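Local coordinates for sensor protein (Geobacter sulfurreducens PCA, PDB 2R78) that is the PAS domain of a sensor histidine kinase/response regulator that probably uses ATP to phosphorylate a histidine in a two-component phosphorelay, at residues B[23-26]-B[32-35]; B[54-59]-B[70-75]; B[65-70]-B[81-86]; B[86-89]-B[93-96]. All blocks are in the same frame, centred on the assembly; numbering follows the deposited sequence.

Contact 1 (B[23-26]-B[32-35]); sequences GIFI and HYLD. With ACT (acetate ion), chain G.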
loop_
_atom_site.group_PDB
_atom_site.type_symbol
_atom_site.label_atom_id
_atom_site.label_comp_id
_atom_site.label_asym_id
_atom_site.label_seq_id
_atom_site.Cartn_x
_atom_site.Cartn_y
_atom_site.Cartn_z
ATOM N N GLY B 23 -2.894 4.952 4.671
ATOM C CA GLY B 23 -3.345 6.052 3.849
ATOM C C GLY B 23 -2.475 6.213 2.608
ATOM O O GLY B 23 -1.261 6.057 2.666
ATOM N N ILE B 24 -3.111 6.525 1.476
ATOM C CA ILE B 24 -2.360 6.794 0.244
ATOM C C ILE B 24 -2.952 8.056 -0.368
ATOM O O ILE B 24 -4.167 8.198 -0.446
ATOM C CB ILE B 24 -2.425 5.616 -0.784
ATOM C CG1 ILE B 24 -1.965 4.294 -0.164
ATOM C CG2 ILE B 24 -1.609 5.954 -2.030
ATOM C CD1 ILE B 24 -2.244 3.050 -1.035
ATOM N N PHE B 25 -2.087 8.977 -0.769
ATOM C CA PHE B 25 -2.519 10.196 -1.407
ATOM C C PHE B 25 -1.656 10.470 -2.637
ATOM O O PHE B 25 -0.507 10.010 -2.727
ATOM C CB PHE B 25 -2.575 11.393 -0.428
ATOM C CG PHE B 25 -1.254 11.767 0.212
ATOM C CD1 PHE B 25 -0.412 12.696 -0.381
ATOM C CD2 PHE B 25 -0.882 11.226 1.441
ATOM C CE1 PHE B 25 0.793 13.058 0.239
ATOM C CE2 PHE B 25 0.321 11.597 2.058
ATOM C CZ PHE B 25 1.156 12.488 1.441
ATOM N N ILE B 26 -2.247 11.166 -3.594
ATOM C CA ILE B 26 -1.509 11.636 -4.761
ATOM C C ILE B 26 -1.585 13.133 -4.764
ATOM O O ILE B 26 -2.665 13.654 -4.529
ATOM C CB ILE B 26 -2.132 11.146 -6.107
ATOM C CG1 ILE B 26 -2.350 9.621 -6.106
ATOM C CG2 ILE B 26 -1.267 11.536 -7.283
ATOM C CD1 ILE B 26 -1.127 8.767 -5.849
ATOM N N HIS B 32 -1.029 20.389 -4.623
ATOM C CA HIS B 32 -2.468 20.227 -4.673
ATOM C C HIS B 32 -2.800 18.740 -4.590
ATOM O O HIS B 32 -2.274 17.935 -5.384
ATOM C CB HIS B 32 -3.032 20.773 -5.976
ATOM C CG HIS B 32 -2.640 22.187 -6.272
ATOM N ND1 HIS B 32 -2.922 23.229 -5.423
ATOM C CD2 HIS B 32 -2.002 22.728 -7.340
ATOM C CE1 HIS B 32 -2.478 24.360 -5.952
ATOM N NE2 HIS B 32 -1.914 24.084 -7.114
ATOM N N TYR B 33 -3.634 18.373 -3.626
ATOM C CA TYR B 33 -4.081 16.985 -3.514
ATOM C C TYR B 33 -4.970 16.632 -4.719
ATOM O O TYR B 33 -5.901 17.366 -5.045
ATOM C CB TYR B 33 -4.776 16.723 -2.190
ATOM C CG TYR B 33 -3.833 16.592 -1.000
ATOM C CD1 TYR B 33 -3.117 15.428 -0.774
ATOM C CD2 TYR B 33 -3.680 17.608 -0.084
ATOM C CE1 TYR B 33 -2.287 15.289 0.345
ATOM C CE2 TYR B 33 -2.812 17.477 1.036
ATOM C CZ TYR B 33 -2.152 16.320 1.255
ATOM O OH TYR B 33 -1.297 16.126 2.342
ATOM N N LEU B 34 -4.630 15.512 -5.370
ATOM C CA LEU B 34 -5.307 15.015 -6.596
ATOM C C LEU B 34 -6.174 13.763 -6.345
ATOM O O LEU B 34 -7.240 13.567 -6.994
ATOM C CB LEU B 34 -4.277 14.673 -7.668
ATOM C CG LEU B 34 -3.343 15.760 -8.237
ATOM C CD1 LEU B 34 -2.471 15.203 -9.294
ATOM C CD2 LEU B 34 -4.135 16.933 -8.786
ATOM N N ASP B 35 -5.733 12.912 -5.428
ATOM C CA ASP B 35 -6.549 11.768 -5.016
ATOM C C ASP B 35 -6.149 11.333 -3.618
ATOM O O ASP B 35 -5.035 11.659 -3.150
ATOM C CB ASP B 35 -6.399 10.615 -6.015
ATOM C CG ASP B 35 -7.606 9.689 -6.071
ATOM O OD1 ASP B 35 -8.550 9.824 -5.228
ATOM O OD2 ASP B 35 -7.592 8.797 -6.977
HETATM C C ACT G . 0.042 17.902 5.156
HETATM O O ACT G . -0.665 18.056 4.126
HETATM O OXT ACT G . 0.168 18.921 5.902
HETATM C CH3 ACT G . 0.708 16.570 5.463
#
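I26 and D35 form an antiparallel hydrogen-bonded pair in which I26 N gives a nearly straight bond to D35 O (2.9 Å). The return is doubled: I26 O accepts from L34 N at 2.8 Å and, at a longer 3.3 Å, from D35 N, both donors coming from the same face of its carbonyl plane. Two residues of 32-35 thus stand opposite one of 23-26, and the short strand axes run 116° apart instead of close to antiparallel. F25 CA adds a C-H...O contact to D35 O.

Beside this pairing, Y33 turns the edge of its ring toward the face of F25, offset, with the planes at 70° and Y33 CE1 3.3 Å from F25 CD1. F25 meets it with CG between its own backbone N and carbonyl carbon (chi1 61°). At the far end of the phenol, Y33 OH donates to acetate O at 2.7 Å, an ion that S60 and G57 also bind. With a leucine here, the acetate would probably lose its phenol donor and the face of F25 its edge-on partner.

The I26 and L34 side chains meet only distantly, I26 CG2 4.4 Å from L34 CD1. The carboxylate of D35 turns to a salt bridge with R48. L34 and D35 facing I26 make a classic beta bulge in the 23-27/33-36 hairpin of the antiparallel PAS sheet.

Contact 2 (B[54-59]-B[70-75]); sequences LDWGVL and ASLARI. With ACT (acetate ion), chain G.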
loop_
_atom_site.group_PDB
_atom_site.type_symbol
_atom_site.label_atom_id
_atom_site.label_comp_id
_atom_site.label_asym_id
_atom_site.label_seq_id
_atom_site.Cartn_x
_atom_site.Cartn_y
_atom_site.Cartn_z
ATOM N N LEU B 54 -7.833 20.573 -0.270
ATOM C CA LEU B 54 -6.654 20.873 0.552
ATOM C C LEU B 54 -5.376 20.932 -0.274
ATOM O O LEU B 54 -5.211 20.276 -1.334
ATOM C CB LEU B 54 -6.480 19.837 1.668
ATOM C CG LEU B 54 -7.485 19.724 2.826
ATOM C CD1 LEU B 54 -7.294 18.452 3.622
ATOM C CD2 LEU B 54 -7.364 20.930 3.759
ATOM N N ASP B 55 -4.458 21.723 0.247
ATOM C CA ASP B 55 -3.111 21.765 -0.226
ATOM C C ASP B 55 -2.166 21.281 0.870
ATOM O O ASP B 55 -2.459 21.387 2.082
ATOM C CB ASP B 55 -2.741 23.167 -0.609
ATOM C CG ASP B 55 -3.556 23.675 -1.789
ATOM O OD1 ASP B 55 -3.844 22.871 -2.711
ATOM O OD2 ASP B 55 -3.916 24.862 -1.746
ATOM N N TRP B 56 -1.044 20.759 0.389
ATOM C CA TRP B 56 0.036 20.242 1.190
ATOM C C TRP B 56 0.402 21.252 2.243
ATOM O O TRP B 56 0.643 22.412 1.918
ATOM C CB TRP B 56 1.237 19.991 0.303
ATOM C CG TRP B 56 2.497 19.533 0.924
ATOM C CD1 TRP B 56 3.672 20.193 0.917
ATOM C CD2 TRP B 56 2.774 18.223 1.451
ATOM N NE1 TRP B 56 4.651 19.418 1.456
ATOM C CE2 TRP B 56 4.133 18.195 1.798
ATOM C CE3 TRP B 56 2.001 17.078 1.665
ATOM C CZ2 TRP B 56 4.745 17.058 2.353
ATOM C CZ3 TRP B 56 2.589 15.981 2.263
ATOM C CH2 TRP B 56 3.957 15.964 2.572
ATOM N N GLY B 57 0.380 20.796 3.500
ATOM C CA GLY B 57 0.806 21.623 4.622
ATOM C C GLY B 57 -0.308 22.155 5.547
ATOM O O GLY B 57 -0.099 22.432 6.704
ATOM N N VAL B 58 -1.508 22.241 5.022
ATOM C CA VAL B 58 -2.624 22.777 5.787
ATOM C C VAL B 58 -2.968 21.857 6.970
ATOM O O VAL B 58 -3.050 22.302 8.106
ATOM C CB VAL B 58 -3.835 22.933 4.852
ATOM C CG1 VAL B 58 -5.099 23.286 5.657
ATOM C CG2 VAL B 58 -3.525 23.997 3.763
ATOM N N LEU B 59 -3.087 20.551 6.714
ATOM C CA LEU B 59 -3.472 19.627 7.781
ATOM C C LEU B 59 -2.420 19.593 8.868
ATOM O O LEU B 59 -2.762 19.458 10.025
ATOM C CB LEU B 59 -3.663 18.189 7.289
ATOM C CG LEU B 59 -4.989 17.966 6.560
ATOM C CD1 LEU B 59 -4.932 16.665 5.785
ATOM C CD2 LEU B 59 -6.131 17.923 7.548
ATOM N N ALA B 70 9.188 24.074 1.635
ATOM C CA ALA B 70 10.532 23.501 1.668
ATOM C C ALA B 70 10.545 21.972 1.444
ATOM O O ALA B 70 11.347 21.449 0.660
ATOM C CB ALA B 70 11.278 23.896 2.965
ATOM N N SER B 71 9.615 21.263 2.084
ATOM C CA SER B 71 9.511 19.829 1.929
ATOM C C SER B 71 9.101 19.436 0.520
ATOM O O SER B 71 9.653 18.501 -0.052
ATOM C CB SER B 71 8.546 19.252 2.957
ATOM O OG SER B 71 7.249 19.771 2.829
ATOM N N LEU B 72 8.139 20.157 -0.032
ATOM C CA LEU B 72 7.692 19.927 -1.408
ATOM C C LEU B 72 8.890 20.107 -2.369
ATOM O O LEU B 72 9.156 19.259 -3.213
ATOM C CB LEU B 72 6.571 20.890 -1.733
ATOM C CG LEU B 72 5.886 20.748 -3.092
ATOM C CD1 LEU B 72 5.180 19.410 -3.082
ATOM C CD2 LEU B 72 4.869 21.877 -3.285
ATOM N N ALA B 73 9.652 21.186 -2.198
ATOM C CA ALA B 73 10.862 21.409 -3.014
ATOM C C ALA B 73 11.824 20.233 -2.931
ATOM O O ALA B 73 12.383 19.817 -3.958
ATOM C CB ALA B 73 11.566 22.711 -2.621
ATOM N N ARG B 74 12.004 19.654 -1.738
ATOM C CA ARG B 74 12.949 18.561 -1.584
ATOM C C ARG B 74 12.455 17.328 -2.348
ATOM O O ARG B 74 13.248 16.623 -3.000
ATOM C CB ARG B 74 13.177 18.240 -0.107
ATOM C CG ARG B 74 13.941 19.343 0.638
ATOM C CD ARG B 74 14.349 18.939 2.046
ATOM N NE ARG B 74 13.210 18.970 2.951
ATOM C CZ ARG B 74 12.830 20.014 3.713
ATOM N NH1 ARG B 74 11.767 19.873 4.471
ATOM N NH2 ARG B 74 13.509 21.146 3.758
ATOM N N ILE B 75 11.147 17.081 -2.280
ATOM C CA ILE B 75 10.573 15.920 -2.951
ATOM C C ILE B 75 10.712 16.046 -4.458
ATOM O O ILE B 75 11.168 15.108 -5.112
ATOM C CB ILE B 75 9.088 15.705 -2.598
ATOM C CG1 ILE B 75 8.917 15.413 -1.109
ATOM C CG2 ILE B 75 8.482 14.562 -3.473
ATOM C CD1 ILE B 75 7.494 15.656 -0.609
HETATM C C ACT G . 0.042 17.902 5.156
HETATM O O ACT G . -0.665 18.056 4.126
HETATM O OXT ACT G . 0.168 18.921 5.902
HETATM C CH3 ACT G . 0.708 16.570 5.463
#
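W56 aims the nitrogen edge of its indole at helix 67-76, where S71 OG takes the N-H. The bond from W56 NE1 to S71 OG is 3.0 Å long and bent to 148° at the hydrogen, with the hydroxyl oxygen somewhat out of the ring plane. CG of W56 is anti to its backbone N (chi1 176°), which carries the ring away from the loop toward the helix. S71 OG has partners on its own helix as well, the carbonyls of W67 and A68, so the buried indole N-H meets a hydroxyl already tied to the helix backbone.

Two apolar neighbours flank that bond. L72 runs past W56 in the opposite direction, its CB 4.0 Å from W56 CD1. Around the six-membered ring, I75 CD1 comes obliquely to W56 CZ2 at 4.3 Å. L81 of strand 81-88 also packs on W56, S71 and I75.

At the loop end, D55 to V58 make a type II beta turn, with G57 at a positive phi. G57 N gives an almost straight bond to acetate O (3.0 Å) and a weak one to acetate OXT. The methyl carbon, acetate CH3, lies obliquely near the indole, 3.8 Å from W56 CZ3. The ion probably came from the crystallisation liquor, yet it occupies a spot between the loop, the helix and the sheet, consistent with the ligand pocket on the concave side of the PAS fold.

Contact 3 (B[65-70]-B[81-86]); sequences SGWAAA and LREERT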
loop_
_atom_site.group_PDB
_atom_site.type_symbol
_atom_site.label_atom_id
_atom_site.label_comp_id
_atom_site.label_asym_id
_atom_site.label_seq_id
_atom_site.Cartn_x
_atom_site.Cartn_y
_atom_site.Cartn_z
ATOM N N SER B 65 5.272 28.157 8.775
ATOM C CA SER B 65 6.676 27.841 9.083
ATOM C C SER B 65 7.555 27.731 7.858
ATOM O O SER B 65 8.784 27.804 7.976
ATOM C CB SER B 65 6.762 26.516 9.824
ATOM O OG SER B 65 6.296 25.482 9.009
ATOM N N GLY B 66 6.953 27.532 6.684
ATOM C CA GLY B 66 7.700 27.225 5.472
ATOM C C GLY B 66 7.958 25.756 5.232
ATOM O O GLY B 66 8.564 25.381 4.244
ATOM N N TRP B 67 7.520 24.914 6.159
ATOM C CA TRP B 67 7.753 23.471 6.047
ATOM C C TRP B 67 7.100 22.936 4.748
ATOM O O TRP B 67 7.672 22.115 4.051
ATOM C CB TRP B 67 7.179 22.734 7.255
ATOM C CG TRP B 67 7.372 21.246 7.129
ATOM C CD1 TRP B 67 8.463 20.519 7.525
ATOM C CD2 TRP B 67 6.463 20.303 6.539
ATOM N NE1 TRP B 67 8.290 19.196 7.225
ATOM C CE2 TRP B 67 7.074 19.023 6.632
ATOM C CE3 TRP B 67 5.182 20.397 5.964
ATOM C CZ2 TRP B 67 6.466 17.870 6.140
ATOM C CZ3 TRP B 67 4.586 19.247 5.509
ATOM C CH2 TRP B 67 5.222 18.001 5.600
ATOM N N ALA B 68 5.880 23.375 4.451
ATOM C CA ALA B 68 5.178 22.822 3.279
ATOM C C ALA B 68 5.972 23.095 1.995
ATOM O O ALA B 68 6.275 22.192 1.199
ATOM C CB ALA B 68 3.775 23.369 3.227
ATOM N N ALA B 69 6.393 24.345 1.814
ATOM C CA ALA B 69 7.061 24.712 0.569
ATOM C C ALA B 69 8.461 24.071 0.511
ATOM O O ALA B 69 8.879 23.544 -0.537
ATOM C CB ALA B 69 7.135 26.236 0.449
ATOM N N ALA B 70 9.188 24.074 1.635
ATOM C CA ALA B 70 10.532 23.501 1.668
ATOM C C ALA B 70 10.545 21.972 1.444
ATOM O O ALA B 70 11.347 21.449 0.660
ATOM C CB ALA B 70 11.278 23.896 2.965
ATOM N N LEU B 81 10.650 11.924 0.908
ATOM C CA LEU B 81 10.321 12.360 2.237
ATOM C C LEU B 81 10.038 11.127 3.065
ATOM O O LEU B 81 9.375 10.185 2.601
ATOM C CB LEU B 81 9.099 13.277 2.181
ATOM C CG LEU B 81 8.545 13.783 3.510
ATOM C CD1 LEU B 81 7.975 15.208 3.375
ATOM C CD2 LEU B 81 7.550 12.841 4.092
ATOM N N ARG B 82 10.552 11.130 4.291
ATOM C CA ARG B 82 10.166 10.170 5.297
ATOM C C ARG B 82 10.291 10.864 6.633
ATOM O O ARG B 82 11.407 11.046 7.153
ATOM C CB ARG B 82 11.068 8.950 5.284
ATOM C CG ARG B 82 10.817 7.988 6.412
ATOM C CD ARG B 82 9.510 7.252 6.269
ATOM N NE ARG B 82 9.487 6.472 5.027
ATOM C CZ ARG B 82 9.831 5.191 4.888
ATOM N NH1 ARG B 82 10.269 4.455 5.916
ATOM N NH2 ARG B 82 9.748 4.640 3.686
ATOM N N GLU B 83 9.153 11.298 7.133
ATOM C CA GLU B 83 9.115 11.944 8.421
ATOM C C GLU B 83 7.717 11.943 9.004
ATOM O O GLU B 83 6.714 11.705 8.289
ATOM C CB GLU B 83 9.671 13.359 8.297
ATOM C CG GLU B 83 8.848 14.320 7.538
ATOM C CD GLU B 83 9.627 15.616 7.201
ATOM O OE1 GLU B 83 9.466 16.626 7.936
ATOM O OE2 GLU B 83 10.445 15.603 6.231
ATOM N N GLU B 84 7.655 12.175 10.312
ATOM C CA GLU B 84 6.400 12.185 11.013
ATOM C C GLU B 84 5.812 13.582 11.000
ATOM O O GLU B 84 6.536 14.587 11.089
ATOM C CB GLU B 84 6.614 11.722 12.442
ATOM C CG GLU B 84 7.097 10.278 12.543
ATOM C CD GLU B 84 7.201 9.781 13.957
ATOM O OE1 GLU B 84 6.940 10.597 14.879
ATOM O OE2 GLU B 84 7.608 8.598 14.128
ATOM N N ARG B 85 4.487 13.637 10.921
ATOM C CA ARG B 85 3.769 14.881 11.026
ATOM C C ARG B 85 2.521 14.711 11.883
ATOM O O ARG B 85 1.841 13.707 11.780
ATOM C CB ARG B 85 3.352 15.375 9.643
ATOM C CG ARG B 85 4.514 15.762 8.805
ATOM C CD ARG B 85 5.197 16.983 9.314
ATOM N NE ARG B 85 4.469 18.248 9.111
ATOM C CZ ARG B 85 4.914 19.423 9.540
ATOM N NH1 ARG B 85 6.087 19.506 10.203
ATOM N NH2 ARG B 85 4.235 20.524 9.310
ATOM N N THR B 86 2.259 15.688 12.738
ATOM C CA THR B 86 0.974 15.790 13.440
ATOM C C THR B 86 -0.043 16.478 12.520
ATOM O O THR B 86 0.313 17.437 11.809
ATOM C CB THR B 86 1.114 16.573 14.749
ATOM O OG1 THR B 86 2.052 15.908 15.621
ATOM C CG2 THR B 86 -0.242 16.709 15.430
HETATM O O HOH W 1 5.353 23.368 10.285
#
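Chi1 of 178° places CG of W67 anti to its backbone N and sends the indole from the start of helix 67-76 toward strand 81-88. R85 comes from the strand with its chain folded at chi2 (-68°) and chi3 (-73°), which lays the guanidinium flat against that ring. In this PAS fold the contact ties the helix preceding strand 81-88 to an outermost strand of the antiparallel sheet.

The stack is close: the two planes are almost parallel, and R85 CZ sits 3.6 Å from the centroid of the six-membered ring, over its face, as a cation-pi pair. The methylene R85 CD adds a CH-pi contact to the same ring. Outside the pair, R85 NH2 bonds to S60 OG, which helps to fix how the guanidinium is turned.

E83 works at the edge. Its OE1 takes the indole N-H of W67 NE1 at 2.9 Å; the oxygen lies in the ring plane, although the donor stands well above the plane of the carboxylate. Farther round the ring, L81 CD1 packs obliquely on W67 CZ2 at 4.1 Å. An alanine in place of W67 would be likely to leave E83 OE1 without its indole donor and the guanidinium of R85 without the surface it lies on.

Just before the helix, S65 forms an ST turn, its OG accepting from W67 N at 3.2 Å, and G66 holds the N-cap position. One water joins the two segments: it lies 2.6 Å from S65 OG and accepts from R85 NH2 at 3.2 Å.

Contact 4 (B[86-89]-B[93-96]); sequences TVWT and DQLT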
loop_
_atom_site.group_PDB
_atom_site.type_symbol
_atom_site.label_atom_id
_atom_site.label_comp_id
_atom_site.label_asym_id
_atom_site.label_seq_id
_atom_site.Cartn_x
_atom_site.Cartn_y
_atom_site.Cartn_z
ATOM N N THR B 86 2.259 15.688 12.738
ATOM C CA THR B 86 0.974 15.790 13.440
ATOM C C THR B 86 -0.043 16.478 12.520
ATOM O O THR B 86 0.313 17.437 11.809
ATOM C CB THR B 86 1.114 16.573 14.749
ATOM O OG1 THR B 86 2.052 15.908 15.621
ATOM C CG2 THR B 86 -0.242 16.709 15.430
ATOM N N VAL B 87 -1.251 15.913 12.481
ATOM C CA VAL B 87 -2.354 16.439 11.664
ATOM C C VAL B 87 -3.442 16.921 12.616
ATOM O O VAL B 87 -3.734 16.250 13.607
ATOM C CB VAL B 87 -2.862 15.331 10.688
ATOM C CG1 VAL B 87 -4.246 15.619 10.120
ATOM C CG2 VAL B 87 -1.829 15.144 9.569
ATOM N N TRP B 88 -4.003 18.098 12.304
ATOM C CA TRP B 88 -5.098 18.703 13.049
ATOM C C TRP B 88 -6.229 18.876 12.045
ATOM O O TRP B 88 -6.130 19.664 11.100
ATOM C CB TRP B 88 -4.737 20.069 13.599
ATOM C CG TRP B 88 -3.765 20.101 14.708
ATOM C CD1 TRP B 88 -4.044 20.127 16.047
ATOM C CD2 TRP B 88 -2.348 20.149 14.593
ATOM N NE1 TRP B 88 -2.876 20.217 16.765
ATOM C CE2 TRP B 88 -1.823 20.226 15.890
ATOM C CE3 TRP B 88 -1.467 20.160 13.518
ATOM C CZ2 TRP B 88 -0.457 20.303 16.125
ATOM C CZ3 TRP B 88 -0.112 20.239 13.757
ATOM C CH2 TRP B 88 0.381 20.300 15.036
ATOM N N THR B 89 -7.297 18.113 12.263
ATOM C CA THR B 89 -8.437 18.169 11.372
ATOM C C THR B 89 -9.434 19.294 11.718
ATOM O O THR B 89 -9.379 19.928 12.781
ATOM C CB THR B 89 -9.199 16.871 11.384
ATOM O OG1 THR B 89 -9.924 16.760 12.604
ATOM C CG2 THR B 89 -8.251 15.681 11.223
ATOM N N ASP B 93 -9.817 17.089 15.742
ATOM C CA ASP B 93 -9.028 15.897 16.038
ATOM C C ASP B 93 -7.530 16.134 15.768
ATOM O O ASP B 93 -7.164 17.027 15.009
ATOM C CB ASP B 93 -9.588 14.701 15.252
ATOM C CG ASP B 93 -11.017 14.341 15.693
ATOM O OD1 ASP B 93 -11.303 14.496 16.901
ATOM O OD2 ASP B 93 -11.837 13.914 14.845
ATOM N N GLN B 94 -6.691 15.340 16.424
ATOM C CA GLN B 94 -5.238 15.401 16.263
ATOM C C GLN B 94 -4.712 13.969 16.146
ATOM O O GLN B 94 -5.092 13.106 16.927
ATOM C CB GLN B 94 -4.632 16.093 17.478
ATOM C CG GLN B 94 -3.166 16.434 17.392
ATOM C CD GLN B 94 -2.655 17.196 18.634
ATOM O OE1 GLN B 94 -3.384 17.982 19.260
ATOM N NE2 GLN B 94 -1.402 16.980 18.978
ATOM N N LEU B 95 -3.881 13.702 15.148
ATOM C CA LEU B 95 -3.218 12.416 15.061
ATOM C C LEU B 95 -1.823 12.611 14.537
ATOM O O LEU B 95 -1.559 13.570 13.823
ATOM C CB LEU B 95 -3.955 11.434 14.171
ATOM C CG LEU B 95 -4.332 11.799 12.743
ATOM C CD1 LEU B 95 -4.785 10.542 11.965
ATOM C CD2 LEU B 95 -5.433 12.843 12.745
ATOM N N THR B 96 -0.956 11.661 14.854
ATOM C CA THR B 96 0.432 11.691 14.376
ATOM C C THR B 96 0.620 10.526 13.425
ATOM O O THR B 96 0.243 9.385 13.713
ATOM C CB THR B 96 1.454 11.667 15.510
ATOM O OG1 THR B 96 1.241 12.838 16.310
ATOM C CG2 THR B 96 2.855 11.704 14.975
HETATM O O HOH W 2 -7.846 19.877 15.132
HETATM O O HOH W 3 -11.888 14.824 11.752
#
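One face of the W88 indole lies over Q94 and T86: Q94 CG makes a CH-pi contact to the five-membered ring, 4.1 Å from its centroid, and T86 CG2 lies on the same face, by the outer edge of the six-membered ring, both offset toward the rim. A water lies at the ring edge, in its plane. The amide of Q94 runs alongside the indole with its plane turned 41° from it. Q94 gets there with CG anti to its backbone N (chi1 -171°) and the chain extended beyond, so its methylene passes beneath the ring and also reaches T86 CG2 at 3.5 Å.

This is the beta hairpin of strands 81-88 and 94-103, which brings the outermost strand 81-88 against its neighbour in the PAS sheet, and W88, Q94, T86 and T96 share one face of it. V87 and L95 point to the other face, side by side, with V87 CG1 4.0 Å from L95 CD2. L59 packs on V87 there, and R61 makes a cation-pi contact with W88.

V87 and L95 are the hydrogen-bonded pair: V87 N reaches L95 O at 2.7 Å, nearly straight down the carbonyl direction, and L95 N answers to V87 O in the carbonyl plane. The non-hydrogen-bonded pairs T86-T96 and W88-Q94 stand on either side. C-H...O contacts fill in between, such as Q94 CA to V87 O at 3.2 Å.

Toward the turn, T89 N donates to D93 O at 3.0 Å, and one water gives a hydrogen bond to both T89 O (2.8 Å) and D93 O (2.9 Å).

Along the chain contact 1 closes before the others open, contacts 2 and 3 alternate their segments, and contact 4 begins at T86, where contact 3 ends. Contacts 1 and 4 are hairpins at the two outer sides of one five-stranded sheet, their centres about 17 Å apart. Contacts 2 and 3 share helix 67-76 and have centres about 6 Å apart, with W56 packing on W67 and L81. The loop 54-59 links the sides: D55 bonds to H32 of contact 1, and L59 O to W88 N of contact 4. The loop thus bridges the two sides, while the helix packs against strand 81-88, all within a single PAS domain, and contacts 1 and 2 meet at the same acetate.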